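PDB 2QF5: cell shape-determining protein MreC from Streptococcus pneumoniae, which helps form and maintain cell shape, probably as part of the elongasome that synthesizes peripheral peptidoglycan. Local coordinates for residues A11-R16 / H156-I161; W21-T26 / V61-N66. All blocks are in the same frame, centred on the assembly; numbering follows the deposited sequence.

Interaction 1 of 2, residues A11-R16 / H156-I161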
# COMPACT_ATOMS: atom_id res chain seq x y z
N ALA A 11 -10.97 -11.10 4.42
CA ALA A 11 -10.41 -11.90 5.51
C ALA A 11 -10.30 -11.07 6.80
O ALA A 11 -10.26 -9.84 6.78
CB ALA A 11 -9.04 -12.49 5.11
N ASP A 12 -10.26 -11.76 7.93
CA ASP A 12 -10.14 -11.13 9.24
C ASP A 12 -8.69 -11.22 9.72
O ASP A 12 -7.99 -12.19 9.46
CB ASP A 12 -11.07 -11.81 10.26
CG ASP A 12 -12.54 -11.65 9.93
OD1 ASP A 12 -12.97 -10.56 9.52
OD2 ASP A 12 -13.30 -12.60 10.08
N VAL A 13 -8.28 -10.19 10.47
CA VAL A 13 -6.98 -10.17 11.13
C VAL A 13 -7.05 -11.08 12.33
O VAL A 13 -7.95 -10.96 13.14
CB VAL A 13 -6.60 -8.74 11.57
CG1 VAL A 13 -5.34 -8.72 12.46
CG2 VAL A 13 -6.44 -7.86 10.29
N ILE A 14 -6.12 -12.02 12.41
CA ILE A 14 -6.10 -12.97 13.51
C ILE A 14 -4.82 -12.85 14.33
O ILE A 14 -4.70 -13.47 15.38
CB ILE A 14 -6.32 -14.43 13.03
CG1 ILE A 14 -5.25 -14.88 12.04
CG2 ILE A 14 -7.68 -14.57 12.41
CD1 ILE A 14 -5.38 -16.31 11.63
N MET A 15 -3.87 -12.07 13.85
CA MET A 15 -2.69 -11.78 14.64
C MET A 15 -2.04 -10.47 14.21
O MET A 15 -2.12 -10.09 13.05
CB MET A 15 -1.69 -12.93 14.51
CG MET A 15 -0.95 -13.23 15.81
SD MET A 15 0.41 -14.39 15.63
CE MET A 15 1.70 -13.29 15.00
N ARG A 16 -1.41 -9.80 15.16
CA ARG A 16 -0.55 -8.65 14.88
C ARG A 16 0.89 -8.96 15.29
O ARG A 16 1.13 -9.81 16.16
CB ARG A 16 -1.08 -7.45 15.64
CG ARG A 16 -2.49 -7.14 15.27
CD ARG A 16 -3.06 -6.01 16.07
NE ARG A 16 -4.52 -6.01 15.93
CZ ARG A 16 -5.19 -5.61 14.85
NH1 ARG A 16 -4.55 -5.14 13.78
NH2 ARG A 16 -6.50 -5.66 14.86
N HIS A 156 -5.48 2.58 12.60
CA HIS A 156 -5.96 2.04 13.87
C HIS A 156 -7.10 1.05 13.63
O HIS A 156 -7.95 1.25 12.74
CB HIS A 156 -6.42 3.17 14.79
CG HIS A 156 -5.39 4.24 15.00
ND1 HIS A 156 -4.66 4.36 16.16
CD2 HIS A 156 -4.97 5.25 14.19
CE1 HIS A 156 -3.84 5.39 16.06
NE2 HIS A 156 -4.00 5.94 14.87
N ASN A 157 -7.14 -0.01 14.43
CA ASN A 157 -8.23 -0.98 14.42
C ASN A 157 -8.44 -1.62 13.03
O ASN A 157 -9.56 -1.67 12.52
CB ASN A 157 -9.52 -0.33 14.95
CG ASN A 157 -9.41 0.09 16.41
OD1 ASN A 157 -8.71 -0.54 17.21
ND2 ASN A 157 -10.13 1.13 16.78
N VAL A 158 -7.36 -2.06 12.41
CA VAL A 158 -7.46 -2.81 11.16
C VAL A 158 -7.81 -4.25 11.53
O VAL A 158 -6.96 -4.99 12.01
CB VAL A 158 -6.13 -2.79 10.34
CG1 VAL A 158 -6.24 -3.69 9.10
CG2 VAL A 158 -5.77 -1.37 9.94
N ASP A 159 -9.08 -4.60 11.31
CA ASP A 159 -9.70 -5.85 11.75
C ASP A 159 -10.15 -6.73 10.59
O ASP A 159 -10.12 -7.96 10.68
CB ASP A 159 -10.93 -5.53 12.62
CG ASP A 159 -10.56 -4.94 13.99
OD1 ASP A 159 -9.47 -5.26 14.49
OD2 ASP A 159 -11.36 -4.16 14.55
N VAL A 160 -10.57 -6.09 9.49
CA VAL A 160 -11.09 -6.76 8.30
C VAL A 160 -10.34 -6.20 7.09
O VAL A 160 -10.26 -5.00 6.93
CB VAL A 160 -12.60 -6.54 8.14
CG1 VAL A 160 -13.11 -7.23 6.89
CG2 VAL A 160 -13.36 -7.04 9.36
N ILE A 161 -9.75 -7.07 6.28
CA ILE A 161 -9.01 -6.63 5.08
C ILE A 161 -9.64 -7.20 3.82
O ILE A 161 -10.09 -8.33 3.82
CB ILE A 161 -7.54 -7.07 5.12
CG1 ILE A 161 -6.73 -6.15 6.03
CG2 ILE A 161 -6.90 -7.07 3.71
CD1 ILE A 161 -5.37 -6.74 6.38
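Arg16 reaches from strand 6-16 to Val158 and Asp159 in the loop that leads into strand 160-166. CB starts toward that loop with CG anti to the carbonyl carbon (chi1 -58°), and the chain then runs extended from CG to NE. At the tip, Val13 CG1 lies 3.8 Å above one face of the guanidinium, toward its rim. NH1 and NH2 of Arg16 both donate to Val158 O, each at 3.0 Å, with that oxygen close to the guanidinium plane. Arg16 NH2 also makes a salt bridge to Asp159 OD1 at 3.0 Å, the carboxylate plane turned 58° from the guanidinium. Further back, the two strands close one of the six-stranded antiparallel barrels of the MreC core, where the first strand meets the last. Ala11 and Ile161 are a hydrogen-bonded pair, joined N to O in both directions, and Val13 N adds an almost straight bond to Asp159 O (2.9 Å, 176°). Val13 CG2 rests on Val158 CG1 and Ile161 CD1, on the side where Ile161 also meets Ile48. Beyond Val13 the strand carries a classic beta bulge, Ile14 and Met15 both facing Thr26.

Interaction 2 of 2, residues W21-T26 / V61-N66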
# COMPACT_ATOMS: atom_id res chain seq x y z
N TRP A 21 8.67 -5.23 16.03
CA TRP A 21 9.09 -6.12 14.95
C TRP A 21 8.64 -5.51 13.60
O TRP A 21 8.14 -4.39 13.53
CB TRP A 21 8.54 -7.54 15.15
CG TRP A 21 9.07 -8.25 16.39
CD1 TRP A 21 9.49 -7.68 17.55
CD2 TRP A 21 9.19 -9.68 16.58
NE1 TRP A 21 9.89 -8.65 18.45
CE2 TRP A 21 9.70 -9.88 17.88
CE3 TRP A 21 8.92 -10.80 15.78
CZ2 TRP A 21 9.95 -11.16 18.40
CZ3 TRP A 21 9.16 -12.07 16.31
CH2 TRP A 21 9.67 -12.24 17.60
N LYS A 22 8.86 -6.24 12.51
CA LYS A 22 8.29 -5.87 11.24
C LYS A 22 6.79 -5.69 11.49
O LYS A 22 6.14 -6.56 12.06
CB LYS A 22 8.58 -6.95 10.18
CG LYS A 22 8.23 -6.57 8.74
CD LYS A 22 9.42 -6.04 7.98
CE LYS A 22 9.21 -6.03 6.47
NZ LYS A 22 8.96 -7.40 5.90
N GLN A 23 6.26 -4.52 11.11
CA GLN A 23 4.83 -4.24 11.16
C GLN A 23 4.04 -5.13 10.18
O GLN A 23 4.07 -4.91 8.97
CB GLN A 23 4.60 -2.76 10.85
CG GLN A 23 3.26 -2.23 11.23
CD GLN A 23 3.26 -1.42 12.53
OE1 GLN A 23 2.40 -1.61 13.39
NE2 GLN A 23 4.22 -0.50 12.65
N GLU A 24 3.38 -6.16 10.70
CA GLU A 24 2.63 -7.08 9.84
C GLU A 24 1.39 -7.72 10.46
O GLU A 24 1.27 -7.85 11.68
CB GLU A 24 3.56 -8.14 9.26
CG GLU A 24 4.31 -8.91 10.26
CD GLU A 24 5.29 -9.85 9.63
OE1 GLU A 24 5.87 -9.50 8.59
OE2 GLU A 24 5.50 -10.93 10.21
N LEU A 25 0.44 -8.04 9.60
CA LEU A 25 -0.81 -8.63 10.02
C LEU A 25 -0.89 -10.04 9.53
O LEU A 25 -0.32 -10.37 8.50
CB LEU A 25 -1.99 -7.82 9.47
CG LEU A 25 -2.23 -6.46 10.12
CD1 LEU A 25 -3.43 -5.82 9.50
CD2 LEU A 25 -2.43 -6.58 11.64
N THR A 26 -1.59 -10.88 10.27
CA THR A 26 -1.88 -12.24 9.83
C THR A 26 -3.38 -12.29 9.54
O THR A 26 -4.17 -11.79 10.33
CB THR A 26 -1.47 -13.32 10.90
OG1 THR A 26 -0.08 -13.15 11.28
CG2 THR A 26 -1.67 -14.70 10.36
N VAL A 61 0.42 -10.00 5.80
CA VAL A 61 0.33 -8.75 5.10
C VAL A 61 1.39 -7.82 5.66
O VAL A 61 1.48 -7.63 6.90
CB VAL A 61 -1.07 -8.13 5.26
CG1 VAL A 61 -1.08 -6.65 4.81
CG2 VAL A 61 -2.08 -8.91 4.46
N ASN A 62 2.20 -7.25 4.77
CA ASN A 62 3.21 -6.27 5.18
C ASN A 62 2.52 -4.95 5.19
O ASN A 62 1.93 -4.58 4.19
CB ASN A 62 4.41 -6.23 4.23
CG ASN A 62 5.55 -5.37 4.77
OD1 ASN A 62 5.95 -4.37 4.16
ND2 ASN A 62 6.06 -5.76 5.95
N LEU A 63 2.57 -4.25 6.31
CA LEU A 63 1.88 -2.98 6.48
C LEU A 63 2.66 -1.77 5.94
O LEU A 63 3.91 -1.70 6.04
CB LEU A 63 1.53 -2.75 7.96
CG LEU A 63 0.40 -3.62 8.55
CD1 LEU A 63 0.29 -3.46 10.08
CD2 LEU A 63 -0.96 -3.33 7.92
N LEU A 64 1.91 -0.79 5.42
CA LEU A 64 2.49 0.47 4.89
C LEU A 64 3.16 1.37 5.91
O LEU A 64 3.85 2.32 5.53
CB LEU A 64 1.41 1.30 4.15
CG LEU A 64 0.92 0.73 2.84
CD1 LEU A 64 -0.06 1.72 2.14
CD2 LEU A 64 2.11 0.42 1.96
N THR A 65 2.96 1.09 7.19
CA THR A 65 3.51 1.93 8.26
C THR A 65 4.93 1.53 8.66
O THR A 65 5.54 2.15 9.51
CB THR A 65 2.58 1.91 9.45
OG1 THR A 65 2.22 0.57 9.72
CG2 THR A 65 1.31 2.72 9.14
N ASN A 66 5.46 0.49 8.02
CA ASN A 66 6.87 0.16 8.13
C ASN A 66 7.72 1.33 7.63
O ASN A 66 7.47 1.90 6.58
CB ASN A 66 7.18 -1.11 7.35
CG ASN A 66 6.69 -2.36 8.06
OD1 ASN A 66 5.82 -3.10 7.55
ND2 ASN A 66 7.23 -2.60 9.24
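Leu25 and Val61 are tied by two backbone bonds: Val61 N to Leu25 O at 2.8 Å and Leu25 N to Val61 O at 2.9 Å. A third, from Leu63 N to Gln23 O (3.1 Å), extends the pairing to the residue just before strand 24-27. This is antiparallel pairing inside the six-stranded barrel that holds both ends of the MreC core fragment, and the two short strands run 151° apart in direction. Between that bond and the Leu25-Val61 pair sits the non-hydrogen-bonded pair Glu24 and Asn62, where Glu24 CB lies against Val61 O. Past Leu63 the chain bends in a type I turn to Asn66, which brings the Asn66 side chain back alongside the backbone and CB of Gln23. Thr65, within this turn, accepts a bond at its backbone O from Lys93 NZ.

The apolar packing lies on the Leu25 and Val61 side of the sheet. Their CB atoms stand next to each other, while both methyls of Leu63 meet Leu25: CD2 lies 3.8 Å from Leu25 CD1, and CD1 sits between Leu25 CG and Gln23 CG. Gln23 can meet it because its CG is anti to the backbone N (chi1 -163°), which carries the aliphatic part of the chain across Leu63. On the Glu24 and Asn62 side, Lys22 crosses Asn62 at about a right angle, its bent chain bringing CE and NZ close to the end of the Asn62 side chain. At the turn, Gln23 CG approaches Thr65 OG1 to 3.3 Å.

Overall arrangement
Both interactions belong to one antiparallel barrel, the one built from strands 6-16, 24-27, 40-43, 46-54, 59-63 and 160-166, and their centres are about 11 Å apart. Along the chain the order is 11-16, 21-26, 61-66, 156-161, so the 21-26/61-66 pairing falls wholly between the two halves of interaction 1. Strands 6-16 and 24-27 are sheet neighbours and join the two sites: Ile14 N and Met15 O probably bond to Thr26, and Leu25 packs on Arg16 and Val158. Interaction 1 thus brings the chain back to its start after it has formed the second barrel, while interaction 2 pairs strands within the first half of the fragment.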